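Local coordinates for protein packaging enzyme P4 (PDB 4BLP) that probably hydrolyses nucleoside triphosphates as a hexameric RecA-like helicase motor that packages RNA into the capsid of a double-stranded RNA phage, at residues 153-159 against 255-259; 236-240 against 272-277. All blocks are in the same frame, centred on the assembly; numbering follows the deposited sequence.

Contact 1 of 2, residues 153-159 against 255-259; sequences GGTGAGK and AAINP
Asn258 reaches across from the end of strand 252-257 and lays its side chain along the backbone of Gly153 and Gly154. With CG swung anti to the backbone N (chi1 171°), the amide is carried over the glycines: Asn258 CB lies 3.3 Å from Gly153 O, and its ND2 ends 3.2 Å from Thr155 OG1. OD1 turns back to its own chain and accepts a hydrogen bond from Met260 N, which helps fix the rotation of the amide. The hydroxyl of Thr155 in turn is hydrogen-bonded to Asn272 of a second subunit, so this edge of the loop faces a subunit boundary. The sequence GGTGAGK, set between strand 147-152 and helix 159-164, has the form of a Walker A P-loop, here probably the phosphate-binding loop of a RecA-like NTPase. Lys159 runs nearly at a right angle to Asn258. Bends at chi3 and chi4 curl its chain inward; Lys159 CD passes 3.6 Å from Ile257 O and rests on Ala256 CB, while Lys159 NZ donates to Gly153 O at 3.0 Å, standing above the carbonyl plane rather than on a lone pair. In this conformation the ammonium closes back on its own loop. Beside it strand 147-152 runs out next to its parallel neighbour, where Gly153 N makes a weak hydrogen bond of 3.5 Å to Ile257 O.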
loop_
_atom_site.group_PDB
_atom_site.type_symbol
_atom_site.label_atom_id
_atom_site.label_comp_id
_atom_site.label_asym_id
_atom_site.label_seq_id
_atom_site.Cartn_x
_atom_site.Cartn_y
_atom_site.Cartn_z
ATOM N N GLY D 153 -13.019 8.766 -26.368
ATOM C CA GLY D 153 -13.632 7.605 -26.997
ATOM C C GLY D 153 -12.809 6.383 -26.707
ATOM O O GLY D 153 -11.635 6.521 -26.364
ATOM N N GLY D 154 -13.401 5.206 -26.873
ATOM C CA GLY D 154 -12.710 3.957 -26.595
ATOM C C GLY D 154 -11.740 3.536 -27.673
ATOM O O GLY D 154 -11.497 4.253 -28.648
ATOM N N THR D 155 -11.143 2.348 -27.480
ATOM C CA THR D 155 -10.193 1.796 -28.434
ATOM C C THR D 155 -11.001 1.501 -29.668
ATOM O O THR D 155 -12.085 0.922 -29.544
ATOM C CB THR D 155 -9.532 0.535 -27.824
ATOM O OG1 THR D 155 -9.028 0.854 -26.521
ATOM C CG2 THR D 155 -8.434 -0.019 -28.689
ATOM N N GLY D 156 -10.552 2.002 -30.804
ATOM C CA GLY D 156 -11.297 1.832 -32.049
ATOM C C GLY D 156 -12.420 2.846 -32.295
ATOM O O GLY D 156 -13.225 2.660 -33.218
ATOM N N ALA D 157 -12.464 3.959 -31.486
ATOM C CA ALA D 157 -13.480 5.026 -31.625
ATOM C C ALA D 157 -13.245 5.890 -32.840
ATOM O O ALA D 157 -14.160 6.595 -33.266
ATOM C CB ALA D 157 -13.494 5.936 -30.394
ATOM N N GLY D 158 -11.995 5.932 -33.312
ATOM C CA GLY D 158 -11.606 6.777 -34.436
ATOM C C GLY D 158 -11.256 8.195 -34.027
ATOM O O GLY D 158 -11.489 9.116 -34.815
ATOM N N LYS D 159 -10.659 8.386 -32.819
ATOM C CA LYS D 159 -10.261 9.718 -32.311
ATOM C C LYS D 159 -9.224 10.362 -33.253
ATOM O O LYS D 159 -9.419 11.501 -33.672
ATOM C CB LYS D 159 -9.696 9.673 -30.874
ATOM C CG LYS D 159 -10.661 9.178 -29.781
ATOM C CD LYS D 159 -10.016 9.119 -28.377
ATOM C CE LYS D 159 -8.962 8.040 -28.174
ATOM N NZ LYS D 159 -9.431 6.644 -28.464
ATOM N N ALA D 255 -6.445 17.399 -26.979
ATOM C CA ALA D 255 -5.783 16.111 -26.729
ATOM C C ALA D 255 -6.751 14.954 -26.819
ATOM O O ALA D 255 -7.858 15.073 -26.304
ATOM C CB ALA D 255 -5.152 16.128 -25.346
ATOM N N ALA D 256 -6.316 13.828 -27.424
ATOM C CA ALA D 256 -7.106 12.588 -27.443
ATOM C C ALA D 256 -6.924 11.864 -26.112
ATOM O O ALA D 256 -5.802 11.790 -25.586
ATOM C CB ALA D 256 -6.661 11.681 -28.598
ATOM N N ILE D 257 -8.005 11.308 -25.566
ATOM C CA ILE D 257 -7.880 10.540 -24.342
ATOM C C ILE D 257 -8.895 9.404 -24.316
ATOM O O ILE D 257 -10.020 9.566 -24.792
ATOM C CB ILE D 257 -8.011 11.481 -23.095
ATOM C CG1 ILE D 257 -7.533 10.799 -21.812
ATOM C CG2 ILE D 257 -9.441 12.066 -22.938
ATOM C CD1 ILE D 257 -7.333 11.820 -20.633
ATOM N N ASN D 258 -8.481 8.254 -23.791
ATOM C CA ASN D 258 -9.373 7.096 -23.604
ATOM C C ASN D 258 -9.284 6.739 -22.120
ATOM O O ASN D 258 -8.301 6.113 -21.741
ATOM C CB ASN D 258 -8.999 5.930 -24.518
ATOM C CG ASN D 258 -9.767 4.662 -24.174
ATOM O OD1 ASN D 258 -10.721 4.666 -23.380
ATOM N ND2 ASN D 258 -9.393 3.546 -24.796
ATOM N N PRO D 259 -10.241 7.176 -21.265
ATOM C CA PRO D 259 -10.085 6.957 -19.823
ATOM C C PRO D 259 -10.251 5.513 -19.360
ATOM O O PRO D 259 -9.977 5.212 -18.190
ATOM C CB PRO D 259 -11.161 7.869 -19.206
ATOM C CG PRO D 259 -12.233 7.915 -20.258
ATOM C CD PRO D 259 -11.461 7.975 -21.555
#

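Contact 2 of 2, residues 236-240 against 272-277; sequences YAALT and NIAASV
Tyr236 sets its ring against Asn272, where helix 233-248 meets the C-terminal part of helix 266-274 on one side of the central mixed, largely parallel sheet of this RecA-like P-loop NTPase fold. Asn272 CB sits over one face of the Tyr236 ring, 3.6 Å from its centroid, in a CH-pi contact displaced toward the phenol end. Beyond CB the amide plane stands 69° from the ring, and Asn272 ND2 gives Tyr236 OH only a weak hydrogen bond of 3.4 Å. Ile273 meets the same ring differently, bringing CG1 to its edge beside CE1. The apolar packing continues toward the sheet: Leu239 CB lies 3.8 Å from Val277 CG1, Leu239 CD1 is within van der Waals range of Ile273 CG2, and Leu148 of strand 147-152 lies beneath both Leu239 and Val277. This part is close-fitting and hydrocarbon in character. Toward the subunit boundary the contact is more polar and its apolar grip slackens, although protein rather than bulk solvent covers much of that side: Arg216 of a third subunit hydrogen-bonds both Ser276 OG and Thr240 OG1 and also packs on Tyr236. Ser276 OG, folded beside its own backbone N (chi1 -52°), donates to Asn272 O at 2.7 Å and thus links Ser276 back to the residue four positions earlier. Between the two segments, Thr240 OG1 donates to Ser276 O at 2.8 Å, lying in the carbonyl plane on a lone pair.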
loop_
_atom_site.group_PDB
_atom_site.type_symbol
_atom_site.label_atom_id
_atom_site.label_comp_id
_atom_site.label_asym_id
_atom_site.label_seq_id
_atom_site.Cartn_x
_atom_site.Cartn_y
_atom_site.Cartn_z
ATOM N N TYR D 236 -8.999 13.544 -13.065
ATOM C CA TYR D 236 -9.846 14.737 -13.277
ATOM C C TYR D 236 -9.158 15.963 -12.750
ATOM O O TYR D 236 -9.188 16.994 -13.422
ATOM C CB TYR D 236 -11.195 14.584 -12.581
ATOM C CG TYR D 236 -11.925 13.306 -12.931
ATOM C CD1 TYR D 236 -12.103 12.919 -14.257
ATOM C CD2 TYR D 236 -12.488 12.514 -11.938
ATOM C CE1 TYR D 236 -12.825 11.767 -14.580
ATOM C CE2 TYR D 236 -13.203 11.364 -12.248
ATOM C CZ TYR D 236 -13.354 10.985 -13.567
ATOM O OH TYR D 236 -14.109 9.870 -13.845
ATOM N N ALA D 237 -8.527 15.870 -11.547
ATOM C CA ALA D 237 -7.796 17.029 -10.994
ATOM C C ALA D 237 -6.639 17.388 -11.943
ATOM O O ALA D 237 -6.350 18.578 -12.144
ATOM C CB ALA D 237 -7.248 16.674 -9.604
ATOM N N ALA D 238 -5.972 16.372 -12.514
ATOM C CA ALA D 238 -4.826 16.628 -13.446
ATOM C C ALA D 238 -5.326 17.345 -14.679
ATOM O O ALA D 238 -4.677 18.259 -15.171
ATOM C CB ALA D 238 -4.134 15.315 -13.861
ATOM N N LEU D 239 -6.470 16.898 -15.213
ATOM C CA LEU D 239 -7.007 17.572 -16.422
ATOM C C LEU D 239 -7.382 19.029 -16.103
ATOM O O LEU D 239 -7.129 19.913 -16.917
ATOM C CB LEU D 239 -8.249 16.813 -16.909
ATOM C CG LEU D 239 -7.945 15.439 -17.556
ATOM C CD1 LEU D 239 -9.251 14.711 -17.874
ATOM C CD2 LEU D 239 -7.080 15.586 -18.864
ATOM N N THR D 240 -7.923 19.296 -14.914
ATOM C CA THR D 240 -8.246 20.712 -14.550
ATOM C C THR D 240 -6.965 21.502 -14.386
ATOM O O THR D 240 -6.918 22.664 -14.767
ATOM C CB THR D 240 -9.117 20.761 -13.277
ATOM O OG1 THR D 240 -10.342 20.080 -13.599
ATOM C CG2 THR D 240 -9.420 22.204 -12.828
ATOM N N ASN D 272 -17.657 13.630 -15.720
ATOM C CA ASN D 272 -16.586 14.131 -14.849
ATOM C C ASN D 272 -15.477 14.766 -15.664
ATOM O O ASN D 272 -14.903 15.768 -15.245
ATOM C CB ASN D 272 -16.046 12.989 -13.968
ATOM C CG ASN D 272 -17.045 12.508 -12.928
ATOM O OD1 ASN D 272 -17.941 13.226 -12.523
ATOM N ND2 ASN D 272 -16.932 11.283 -12.469
ATOM N N ILE D 273 -15.164 14.193 -16.844
ATOM C CA ILE D 273 -14.144 14.784 -17.721
ATOM C C ILE D 273 -14.629 16.152 -18.225
ATOM O O ILE D 273 -13.881 17.139 -18.164
ATOM C CB ILE D 273 -13.790 13.819 -18.898
ATOM C CG1 ILE D 273 -13.060 12.595 -18.364
ATOM C CG2 ILE D 273 -12.912 14.542 -19.930
ATOM C CD1 ILE D 273 -12.778 11.516 -19.423
ATOM N N ALA D 274 -15.892 16.233 -18.709
ATOM C CA ALA D 274 -16.452 17.504 -19.196
ATOM C C ALA D 274 -16.422 18.589 -18.102
ATOM O O ALA D 274 -16.170 19.744 -18.400
ATOM C CB ALA D 274 -17.888 17.301 -19.667
ATOM N N ALA D 275 -16.630 18.188 -16.827
ATOM C CA ALA D 275 -16.651 19.097 -15.695
ATOM C C ALA D 275 -15.251 19.561 -15.322
ATOM O O ALA D 275 -15.125 20.491 -14.524
ATOM C CB ALA D 275 -17.293 18.406 -14.492
ATOM N N SER D 276 -14.209 18.970 -15.948
ATOM C CA SER D 276 -12.830 19.289 -15.611
ATOM C C SER D 276 -12.124 20.205 -16.597
ATOM O O SER D 276 -11.031 20.692 -16.274
ATOM C CB SER D 276 -12.021 17.996 -15.487
ATOM O OG SER D 276 -12.664 17.079 -14.599
ATOM N N VAL D 277 -12.674 20.391 -17.818
ATOM C CA VAL D 277 -11.909 21.090 -18.861
ATOM C C VAL D 277 -12.749 22.118 -19.622
ATOM O O VAL D 277 -13.970 22.143 -19.484
ATOM C CB VAL D 277 -11.327 20.039 -19.861
ATOM C CG1 VAL D 277 -10.314 19.077 -19.171
ATOM C CG2 VAL D 277 -12.468 19.218 -20.511
#

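The two contacts use different elements that follow one another in the chain: strand 252-257, which carries one half of contact 1, comes between helix 233-248 and helix 266-274, which meet in contact 2. Contact 1 lies at the end of parallel strands and is partly buried, its chemistry polar and dominated by loop backbone, as suits a probable nucleotide site. Contact 2 is buried helix packing, largely apolar, with its polar groups gathered where another subunit arrives. Their centres are about 16 Å apart, yet they touch: Pro259 CG meets Ile273 CD1 at 3.7 Å, and Ile257 CD1 packs on Leu239 CD2. Asn272 has a role in each, through its equivalent in a neighbouring subunit at contact 1 and within the chain at contact 2.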